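Local structure of formate-dependent phosphoribosylglycinamide formyltransferase (Mycobacterium tuberculosis H37Rv, 6KHR) at residues R39-A42 and I43-G47; A54-Y58 and V59-A63; Q321-V325 and F326-A330; T116-V119 and P120-A124. The protein is an ATP-grasp family protein that assembles as a dimer and carries a parallel beta-alpha-beta domain ahead of its antiparallel sheets. All coordinates share one frame; numbering follows the deposited sequence.

Contact 1. Residues R39-A42 and I43-G47; sequences RELA and IALQG
The middle of the beta-alpha-beta unit 28-32, 36-47 and 51-56 is a helix, and along it Arg39 meets Ile43 while Leu41 meets Leu45. Each pair is four residues apart. Ile43 has CG1 beside its backbone N (chi1 -72°), which sends CD1 back toward the start of the helix. There CD1 lies over the centre of one face of the Arg39 guanidinium, 3.8 Å from Arg39 CZ. Arg39 NH1 forms a salt bridge with Glu40 OE2 at 3.1 Å. The methyl on the face and the carboxylate at NH1 probably limit the rotation of the group. Leu41 CG packs on Leu45 CD1 at 4.1 Å, the two side chains slanting past each other. Backbone bonds join the same turns: Ile43 N to Arg39 O at 3.0 Å, Ala44 N to Glu40 O at 2.9 Å and Leu45 N to Leu41 O at 2.9 Å. The next, Gln46 N to Ala42 O, is weak. Arg39 NH2 also bonds Gln46 OE1 of the second subunit, and Ile43 packs on Ile43 of that subunit, so this side of the helix lies at the dimer interface. Leu41, Ala42 and Leu45 rest on strand 28-32. Glu40, Leu41, Ala44 and Leu45 meet helix 325-334, while Ala42 and Ile43 touch Ile66 of helix 62-66.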
loop_
_atom_site.group_PDB
_atom_site.type_symbol
_atom_site.label_atom_id
_atom_site.label_comp_id
_atom_site.label_asym_id
_atom_site.label_seq_id
_atom_site.Cartn_x
_atom_site.Cartn_y
_atom_site.Cartn_z
ATOM N N ARG A 39 6.684 -6.454 -6.287
ATOM C CA ARG A 39 7.236 -5.236 -5.701
ATOM C C ARG A 39 6.433 -4.783 -4.488
ATOM O O ARG A 39 7.007 -4.412 -3.460
ATOM C CB ARG A 39 7.307 -4.114 -6.738
ATOM C CG ARG A 39 7.715 -2.776 -6.137
ATOM C CD ARG A 39 7.639 -1.598 -7.110
ATOM N NE ARG A 39 7.897 -0.332 -6.421
ATOM C CZ ARG A 39 6.945 0.498 -5.995
ATOM N NH1 ARG A 39 5.661 0.208 -6.206
ATOM N NH2 ARG A 39 7.275 1.621 -5.368
ATOM N N GLU A 40 5.110 -4.816 -4.589
ATOM C CA GLU A 40 4.276 -4.388 -3.474
ATOM C C GLU A 40 4.428 -5.334 -2.284
ATOM O O GLU A 40 4.607 -4.890 -1.145
ATOM C CB GLU A 40 2.812 -4.289 -3.935
ATOM C CG GLU A 40 2.612 -3.478 -5.205
ATOM C CD GLU A 40 2.602 -1.970 -4.954
ATOM O OE1 GLU A 40 2.231 -1.562 -3.833
ATOM O OE2 GLU A 40 2.964 -1.197 -5.873
ATOM N N LEU A 41 4.359 -6.647 -2.539
ATOM C CA LEU A 41 4.657 -7.621 -1.502
ATOM C C LEU A 41 5.988 -7.313 -0.827
ATOM O O LEU A 41 6.126 -7.477 0.393
ATOM C CB LEU A 41 4.666 -9.041 -2.100
ATOM C CG LEU A 41 5.063 -10.163 -1.133
ATOM C CD1 LEU A 41 4.189 -10.110 0.102
ATOM C CD2 LEU A 41 5.059 -11.593 -1.742
ATOM N N ALA A 42 6.968 -6.840 -1.596
ATOM C CA ALA A 42 8.289 -6.603 -1.033
ATOM C C ALA A 42 8.277 -5.385 -0.119
ATOM O O ALA A 42 8.936 -5.374 0.933
ATOM C CB ALA A 42 9.307 -6.442 -2.158
ATOM N N ILE A 43 7.540 -4.349 -0.510
ATOM C CA ILE A 43 7.341 -3.211 0.375
ATOM C C ILE A 43 6.666 -3.677 1.652
ATOM O O ILE A 43 7.145 -3.412 2.759
ATOM C CB ILE A 43 6.521 -2.121 -0.340
ATOM C CG1 ILE A 43 7.359 -1.426 -1.408
ATOM C CG2 ILE A 43 5.918 -1.134 0.656
ATOM C CD1 ILE A 43 6.510 -0.613 -2.394
ATOM N N ALA A 44 5.567 -4.423 1.509
ATOM C CA ALA A 44 4.832 -4.900 2.675
ATOM C C ALA A 44 5.756 -5.640 3.631
ATOM O O ALA A 44 5.792 -5.336 4.826
ATOM C CB ALA A 44 3.671 -5.788 2.241
ATOM N N LEU A 45 6.543 -6.589 3.107
ATOM C CA LEU A 45 7.421 -7.386 3.959
ATOM C C LEU A 45 8.478 -6.531 4.640
ATOM O O LEU A 45 8.987 -6.906 5.704
ATOM C CB LEU A 45 8.108 -8.467 3.131
ATOM C CG LEU A 45 7.281 -9.681 2.761
ATOM C CD1 LEU A 45 7.988 -10.447 1.672
ATOM C CD2 LEU A 45 7.100 -10.520 3.989
ATOM N N GLN A 46 8.839 -5.394 4.029
ATOM C CA GLN A 46 9.876 -4.554 4.608
ATOM C C GLN A 46 9.320 -3.677 5.710
ATOM O O GLN A 46 10.042 -3.360 6.660
ATOM C CB GLN A 46 10.546 -3.717 3.524
ATOM C CG GLN A 46 11.549 -4.512 2.702
ATOM C CD GLN A 46 12.002 -3.746 1.477
ATOM O OE1 GLN A 46 11.463 -2.681 1.181
ATOM N NE2 GLN A 46 12.989 -4.278 0.758
ATOM N N GLY A 47 8.036 -3.316 5.620
ATOM C CA GLY A 47 7.392 -2.628 6.724
ATOM C C GLY A 47 7.317 -3.483 7.978
ATOM O O GLY A 47 7.344 -2.959 9.095
#

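Contact 2. Residues A54-Y58 and V59-A63; sequences AVDGY and VGAPA
Ala54 and Ala63 meet through their methyl groups at the base of the turn, where its two arms run into strand 51-56 and helix 62-66, with Ala54 CB 4.0 Å from Ala63 CB. Both residues are buried, and both side chains are single methyl groups, consistent with the close approach of strand and helix start. Next along, Ala61 CB points into the turn and lies 3.9 Å from Asp56 OD2. That oxygen has its own partner in Ser34 N, which ties the end of strand 51-56 to the loop after strand 28-32. The outer end of the turn is looser. Gly57, Tyr58, Val59 and Gly60 are all exposed, and no hydrogen bond joins the two halves. Here Tyr58 does the packing. Its CG sits between the backbone N and the carbonyl carbon (chi1 60°), which folds the ring back along residues 59 to 62. The ring meets them obliquely. Tyr58 CZ is 3.5 Å from Ala61 CB, and Tyr58 CE2 is 3.2 Å from Gly60 O. Tyr58 OH reaches Pro62 CD at 3.5 Å, with the two side chains at about a right angle. Pro62 and Ala63 then lean on helix 36-47. A loop of this kind, leading from the C-terminal end of a parallel strand into the next helix, is a beta-alpha connection of a Rossmann-like sheet, here within the unit 51-56, 62-66 and 69-72.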
loop_
_atom_site.group_PDB
_atom_site.type_symbol
_atom_site.label_atom_id
_atom_site.label_comp_id
_atom_site.label_asym_id
_atom_site.label_seq_id
_atom_site.Cartn_x
_atom_site.Cartn_y
_atom_site.Cartn_z
ATOM N N ALA A 54 15.038 -10.394 -4.158
ATOM C CA ALA A 54 14.217 -10.515 -5.356
ATOM C C ALA A 54 15.001 -11.249 -6.440
ATOM O O ALA A 54 16.084 -10.808 -6.844
ATOM C CB ALA A 54 13.743 -9.150 -5.853
ATOM N N VAL A 55 14.450 -12.367 -6.898
ATOM C CA VAL A 55 15.069 -13.220 -7.903
ATOM C C VAL A 55 14.235 -13.142 -9.168
ATOM O O VAL A 55 13.000 -13.165 -9.105
ATOM C CB VAL A 55 15.181 -14.679 -7.414
ATOM C CG1 VAL A 55 15.844 -15.525 -8.465
ATOM C CG2 VAL A 55 15.940 -14.753 -6.095
ATOM N N ASP A 56 14.904 -13.046 -10.316
ATOM C CA ASP A 56 14.220 -13.150 -11.598
ATOM C C ASP A 56 15.237 -13.516 -12.671
ATOM O O ASP A 56 16.432 -13.657 -12.398
ATOM C CB ASP A 56 13.470 -11.861 -11.943
ATOM C CG ASP A 56 12.276 -12.115 -12.849
ATOM O OD1 ASP A 56 12.383 -13.016 -13.718
ATOM O OD2 ASP A 56 11.234 -11.439 -12.681
ATOM N N GLY A 57 14.742 -13.679 -13.902
ATOM C CA GLY A 57 15.569 -14.041 -15.042
ATOM C C GLY A 57 16.401 -12.925 -15.651
ATOM O O GLY A 57 17.570 -13.146 -15.977
ATOM N N TYR A 58 15.824 -11.729 -15.808
ATOM C CA TYR A 58 16.440 -10.588 -16.484
ATOM C C TYR A 58 16.908 -9.546 -15.468
ATOM O O TYR A 58 16.714 -9.681 -14.257
ATOM C CB TYR A 58 15.468 -9.966 -17.491
ATOM C CG TYR A 58 14.185 -9.445 -16.883
ATOM C CD1 TYR A 58 13.207 -10.319 -16.414
ATOM C CD2 TYR A 58 13.938 -8.076 -16.790
ATOM C CE1 TYR A 58 12.025 -9.848 -15.863
ATOM C CE2 TYR A 58 12.750 -7.596 -16.236
ATOM C CZ TYR A 58 11.804 -8.484 -15.776
ATOM O OH TYR A 58 10.632 -8.024 -15.231
ATOM N N VAL A 59 17.504 -8.471 -15.982
ATOM C CA VAL A 59 18.305 -7.572 -15.153
ATOM C C VAL A 59 17.469 -6.480 -14.496
ATOM O O VAL A 59 17.692 -6.138 -13.331
ATOM C CB VAL A 59 19.438 -6.969 -16.003
ATOM C CG1 VAL A 59 20.356 -6.139 -15.133
ATOM C CG2 VAL A 59 20.195 -8.071 -16.715
ATOM N N GLY A 60 16.515 -5.895 -15.211
ATOM C CA GLY A 60 15.754 -4.810 -14.627
ATOM C C GLY A 60 14.368 -5.212 -14.168
ATOM O O GLY A 60 13.371 -4.781 -14.751
ATOM N N ALA A 61 14.285 -6.028 -13.135
ATOM C CA ALA A 61 12.898 -6.363 -12.864
ATOM C C ALA A 61 12.328 -5.452 -11.775
ATOM O O ALA A 61 13.080 -4.905 -10.965
ATOM C CB ALA A 61 12.787 -7.824 -12.447
ATOM N N PRO A 62 11.000 -5.252 -11.742
ATOM C CA PRO A 62 10.420 -4.246 -10.821
ATOM C C PRO A 62 10.797 -4.375 -9.347
ATOM O O PRO A 62 11.164 -3.368 -8.728
ATOM C CB PRO A 62 8.909 -4.425 -11.035
ATOM C CG PRO A 62 8.789 -4.879 -12.446
ATOM C CD PRO A 62 10.018 -5.714 -12.741
ATOM N N ALA A 63 10.707 -5.573 -8.757
ATOM C CA ALA A 63 11.051 -5.710 -7.341
ATOM C C ALA A 63 12.551 -5.607 -7.082
ATOM O O ALA A 63 12.954 -5.389 -5.936
ATOM C CB ALA A 63 10.505 -7.031 -6.783
#

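Contact 3. Residues Q321-V325 and F326-A330; sequences QRLSV and FELQA
Ser324 holds OG between its backbone N and carbonyl carbon (chi1 66°), and Glu327 holds CG beside its own backbone N (chi1 -59°). These torsions turn the two side chains toward each other's backbone. Glu327 N donates to Ser324 OG at 3.3 Å. In return Ser324 N donates to Glu327 OE1 at 2.9 Å, a fairly straight bond that uses the anti lone pair of the oxygen. The other carboxylate oxygen, Glu327 OE2, forms a salt bridge with Arg319 of the second subunit, so both oxygens are held and the carboxylate is probably fixed in its rotation. The exchange is a capping box, with Ser324 as the N-cap of helix 325-334. The first helical bonds follow directly: Leu328 N to Ser324 O at 2.7 Å and Gln329 N to Val325 O at 3.0 Å.

Two leucines pack beside the cap. Leu323 CB touches Leu328 CD2 at 3.7 Å, with the side chains at about a right angle. The Gln321 amide lies beside Leu328, its NE2 3.8 Å from Leu328 CD1. This NE2 makes a weak bond to Leu323 O, and Gln321 OE1 bonds Gln261. Elsewhere around the first turn, Val325 CG1 stands over the centre of the Phe326 ring, 3.9 Å from its centroid and 8° off the ring normal, a CH-pi contact. Gln329 OE1 lies at the edge of the same ring, in its plane. Trp315 meets Phe326 edge-to-face, and Pro37 and Glu40 of helix 36-47 pack against Phe326 as well.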
loop_
_atom_site.group_PDB
_atom_site.type_symbol
_atom_site.label_atom_id
_atom_site.label_comp_id
_atom_site.label_asym_id
_atom_site.label_seq_id
_atom_site.Cartn_x
_atom_site.Cartn_y
_atom_site.Cartn_z
ATOM N N GLN A 321 -9.739 -2.773 1.111
ATOM C CA GLN A 321 -9.594 -3.516 2.356
ATOM C C GLN A 321 -8.622 -2.805 3.277
ATOM O O GLN A 321 -7.690 -2.157 2.813
ATOM C CB GLN A 321 -9.071 -4.944 2.122
ATOM C CG GLN A 321 -9.840 -5.747 1.108
ATOM C CD GLN A 321 -9.621 -7.228 1.259
ATOM O OE1 GLN A 321 -10.578 -7.986 1.314
ATOM N NE2 GLN A 321 -8.357 -7.652 1.327
ATOM N N ARG A 322 -8.843 -2.957 4.590
ATOM C CA ARG A 322 -7.842 -2.549 5.573
ATOM C C ARG A 322 -6.453 -3.076 5.205
ATOM O O ARG A 322 -5.482 -2.318 5.157
ATOM C CB ARG A 322 -8.255 -3.029 6.967
ATOM C CG ARG A 322 -7.548 -2.327 8.107
ATOM C CD ARG A 322 -7.910 -2.937 9.471
ATOM N NE ARG A 322 -7.170 -4.180 9.708
ATOM C CZ ARG A 322 -5.992 -4.287 10.333
ATOM N NH1 ARG A 322 -5.358 -3.236 10.809
ATOM N NH2 ARG A 322 -5.442 -5.477 10.485
ATOM N N LEU A 323 -6.338 -4.371 4.942
ATOM C CA LEU A 323 -5.076 -5.002 4.545
ATOM C C LEU A 323 -5.190 -5.473 3.096
ATOM O O LEU A 323 -6.072 -6.272 2.761
ATOM C CB LEU A 323 -4.739 -6.176 5.464
ATOM C CG LEU A 323 -4.699 -5.831 6.961
ATOM C CD1 LEU A 323 -4.297 -7.016 7.823
ATOM C CD2 LEU A 323 -3.740 -4.698 7.196
ATOM N N SER A 324 -4.311 -4.969 2.237
ATOM C CA SER A 324 -4.363 -5.363 0.841
ATOM C C SER A 324 -3.888 -6.804 0.682
ATOM O O SER A 324 -3.257 -7.384 1.576
ATOM C CB SER A 324 -3.503 -4.437 -0.018
ATOM O OG SER A 324 -2.131 -4.585 0.302
ATOM N N VAL A 325 -4.191 -7.376 -0.487
ATOM C CA VAL A 325 -3.807 -8.760 -0.742
ATOM C C VAL A 325 -2.312 -8.938 -0.534
ATOM O O VAL A 325 -1.862 -10.020 -0.145
ATOM C CB VAL A 325 -4.245 -9.188 -2.159
ATOM C CG1 VAL A 325 -3.536 -8.344 -3.225
ATOM C CG2 VAL A 325 -4.016 -10.687 -2.371
ATOM N N PHE A 326 -1.531 -7.868 -0.748
ATOM C CA PHE A 326 -0.089 -7.884 -0.530
ATOM C C PHE A 326 0.278 -7.797 0.948
ATOM O O PHE A 326 1.225 -8.456 1.394
ATOM C CB PHE A 326 0.556 -6.731 -1.284
ATOM C CG PHE A 326 0.165 -6.665 -2.706
ATOM C CD1 PHE A 326 0.349 -7.761 -3.530
ATOM C CD2 PHE A 326 -0.389 -5.511 -3.230
ATOM C CE1 PHE A 326 -0.013 -7.708 -4.854
ATOM C CE2 PHE A 326 -0.754 -5.446 -4.566
ATOM C CZ PHE A 326 -0.571 -6.543 -5.373
ATOM N N GLU A 327 -0.429 -6.971 1.720
ATOM C CA GLU A 327 -0.189 -6.979 3.157
ATOM C C GLU A 327 -0.628 -8.309 3.757
ATOM O O GLU A 327 0.046 -8.852 4.637
ATOM C CB GLU A 327 -0.896 -5.786 3.814
ATOM C CG GLU A 327 -0.421 -4.428 3.234
ATOM C CD GLU A 327 -1.213 -3.184 3.695
ATOM O OE1 GLU A 327 -2.473 -3.182 3.669
ATOM O OE2 GLU A 327 -0.555 -2.179 4.056
ATOM N N LEU A 328 -1.716 -8.893 3.250
ATOM C CA LEU A 328 -2.099 -10.210 3.754
ATOM C C LEU A 328 -1.036 -11.264 3.430
ATOM O O LEU A 328 -0.679 -12.082 4.293
ATOM C CB LEU A 328 -3.463 -10.618 3.199
ATOM C CG LEU A 328 -4.683 -9.767 3.562
ATOM C CD1 LEU A 328 -5.866 -10.171 2.679
ATOM C CD2 LEU A 328 -5.048 -9.886 5.055
ATOM N N GLN A 329 -0.500 -11.256 2.209
ATOM C CA GLN A 329 0.489 -12.281 1.914
ATOM C C GLN A 329 1.831 -12.000 2.578
ATOM O O GLN A 329 2.569 -12.945 2.870
ATOM C CB GLN A 329 0.646 -12.484 0.409
ATOM C CG GLN A 329 0.892 -11.249 -0.374
ATOM C CD GLN A 329 0.917 -11.518 -1.864
ATOM O OE1 GLN A 329 1.234 -10.629 -2.659
ATOM N NE2 GLN A 329 0.587 -12.748 -2.250
ATOM N N ALA A 330 2.153 -10.741 2.874
ATOM C CA ALA A 330 3.308 -10.516 3.731
ATOM C C ALA A 330 3.082 -11.128 5.112
ATOM O O ALA A 330 3.959 -11.825 5.637
ATOM C CB ALA A 330 3.627 -9.027 3.834
#

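Contact 4. Residues T116-V119 and P120-A124; sequences TELV and PNARA
Val119 and Pro120 share a flat cis peptide bond, which bends the chain sharply between strand 117-118 and helix 122-129. Along one edge of this plane the two CA atoms lie together, Val119 CA only 2.9 Å from Pro120 CA. Along the other edge Val119 O lies beside Pro120 CD at 2.8 Å. Val119 N and Pro120 O are on one face, and Val119 CB is on the other. The bend brings Pro120 O close to the Leu118 side chain, 3.5 Å from Leu118 CB. Leu118 then reaches across the turn. Its CD2 touches Ala122 CB at 3.9 Å, an apolar contact between the strand and the first turn of the helix. No hydrogen bond crosses here. Asn121 occupies the N-cap position, but its side chain makes no capping bond. Instead Ala122 N is bound by the carboxylate of Glu109, at the N-terminal end of the helix, where the helix dipole would probably favour a carboxylate. Leu118 also packs on Leu105 and Val108 of helix 102-109, and on Leu93 of strand 92-95. Pro120 and Ala124 meet Val308, while backbone bonds from Glu117 and Val119 join this edge strand to strand 92-95.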
loop_
_atom_site.group_PDB
_atom_site.type_symbol
_atom_site.label_atom_id
_atom_site.label_comp_id
_atom_site.label_asym_id
_atom_site.label_seq_id
_atom_site.Cartn_x
_atom_site.Cartn_y
_atom_site.Cartn_z
ATOM N N THR A 116 14.346 -23.703 5.755
ATOM C CA THR A 116 13.605 -22.801 4.886
ATOM C C THR A 116 12.192 -23.334 4.746
ATOM O O THR A 116 12.008 -24.517 4.440
ATOM C CB THR A 116 14.262 -22.704 3.507
ATOM O OG1 THR A 116 15.533 -22.055 3.621
ATOM C CG2 THR A 116 13.372 -21.932 2.539
ATOM N N GLU A 117 11.208 -22.496 5.053
ATOM C CA GLU A 117 9.790 -22.898 4.916
ATOM C C GLU A 117 9.339 -22.410 3.554
ATOM O O GLU A 117 9.701 -21.324 3.188
ATOM C CB GLU A 117 8.910 -22.270 5.985
ATOM C CG GLU A 117 9.349 -22.550 7.400
ATOM C CD GLU A 117 8.234 -22.507 8.426
ATOM O OE1 GLU A 117 8.154 -21.544 9.182
ATOM O OE2 GLU A 117 7.447 -23.444 8.463
ATOM N N LEU A 118 8.622 -23.236 2.819
ATOM C CA LEU A 118 8.149 -22.767 1.511
ATOM C C LEU A 118 6.752 -22.200 1.696
ATOM O O LEU A 118 5.948 -22.889 2.245
ATOM C CB LEU A 118 8.138 -23.958 0.571
ATOM C CG LEU A 118 9.301 -23.962 -0.400
ATOM C CD1 LEU A 118 10.550 -24.479 0.273
ATOM C CD2 LEU A 118 8.970 -24.771 -1.628
ATOM N N VAL A 119 6.511 -20.966 1.272
ATOM C CA VAL A 119 5.162 -20.360 1.408
ATOM C C VAL A 119 4.810 -19.725 0.077
ATOM O O VAL A 119 5.173 -18.617 -0.109
ATOM C CB VAL A 119 5.129 -19.285 2.500
ATOM C CG1 VAL A 119 3.741 -18.730 2.668
ATOM C CG2 VAL A 119 5.649 -19.790 3.820
ATOM N N PRO A 120 4.092 -20.370 -0.846
ATOM C CA PRO A 120 3.365 -21.584 -0.557
ATOM C C PRO A 120 4.207 -22.854 -0.680
ATOM O O PRO A 120 5.284 -22.760 -1.115
ATOM C CB PRO A 120 2.307 -21.555 -1.657
ATOM C CG PRO A 120 2.985 -20.907 -2.811
ATOM C CD PRO A 120 3.897 -19.883 -2.198
ATOM N N ASN A 121 3.629 -23.991 -0.300
ATOM C CA ASN A 121 4.223 -25.351 -0.340
ATOM C C ASN A 121 4.572 -25.750 -1.763
ATOM O O ASN A 121 3.878 -25.346 -2.659
ATOM C CB ASN A 121 3.157 -26.417 -0.134
ATOM C CG ASN A 121 2.788 -26.631 1.309
ATOM O OD1 ASN A 121 3.417 -26.083 2.191
ATOM N ND2 ASN A 121 1.779 -27.434 1.553
ATOM N N ALA A 122 5.570 -26.601 -1.931
ATOM C CA ALA A 122 5.902 -27.067 -3.287
ATOM C C ALA A 122 4.730 -27.890 -3.782
ATOM O O ALA A 122 4.554 -27.992 -4.965
ATOM C CB ALA A 122 7.158 -27.856 -3.275
ATOM N N ARG A 123 3.987 -28.484 -2.861
ATOM C CA ARG A 123 2.755 -29.169 -3.239
ATOM C C ARG A 123 1.823 -28.232 -4.004
ATOM O O ARG A 123 1.416 -28.519 -5.135
ATOM C CB ARG A 123 2.054 -29.723 -1.995
ATOM C CG ARG A 123 0.549 -29.925 -2.181
ATOM C CD ARG A 123 0.029 -31.133 -1.416
ATOM N NE ARG A 123 -1.365 -31.437 -1.741
ATOM C CZ ARG A 123 -1.750 -32.133 -2.808
ATOM N NH1 ARG A 123 -0.849 -32.599 -3.663
ATOM N NH2 ARG A 123 -3.038 -32.362 -3.023
ATOM N N ALA A 124 1.494 -27.091 -3.400
ATOM C CA ALA A 124 0.540 -26.174 -4.012
ATOM C C ALA A 124 1.053 -25.655 -5.348
ATOM O O ALA A 124 0.284 -25.546 -6.314
ATOM C CB ALA A 124 0.249 -25.017 -3.061
#

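From the N terminus, contact 1 lies within helix 36-47 and contact 2 follows, turning strand 51-56 into helix 62-66. The two touch where Arg39 meets Ala63. Contact 4 comes next, bending out of strand 117-118 at an edge of the parallel sheet. Contacts 2 and 4 both belong to that sheet, about 21 Å apart between centres. Contact 3 is last, where helix 325-334 begins. All four are local and in series, so none nests in or crosses another. Contact 3 nevertheless packs on contact 1, joining the two helices through Leu41 with Gln329 and Ala44 with Ala330. Contacts 1 and 3 also both reach the second subunit.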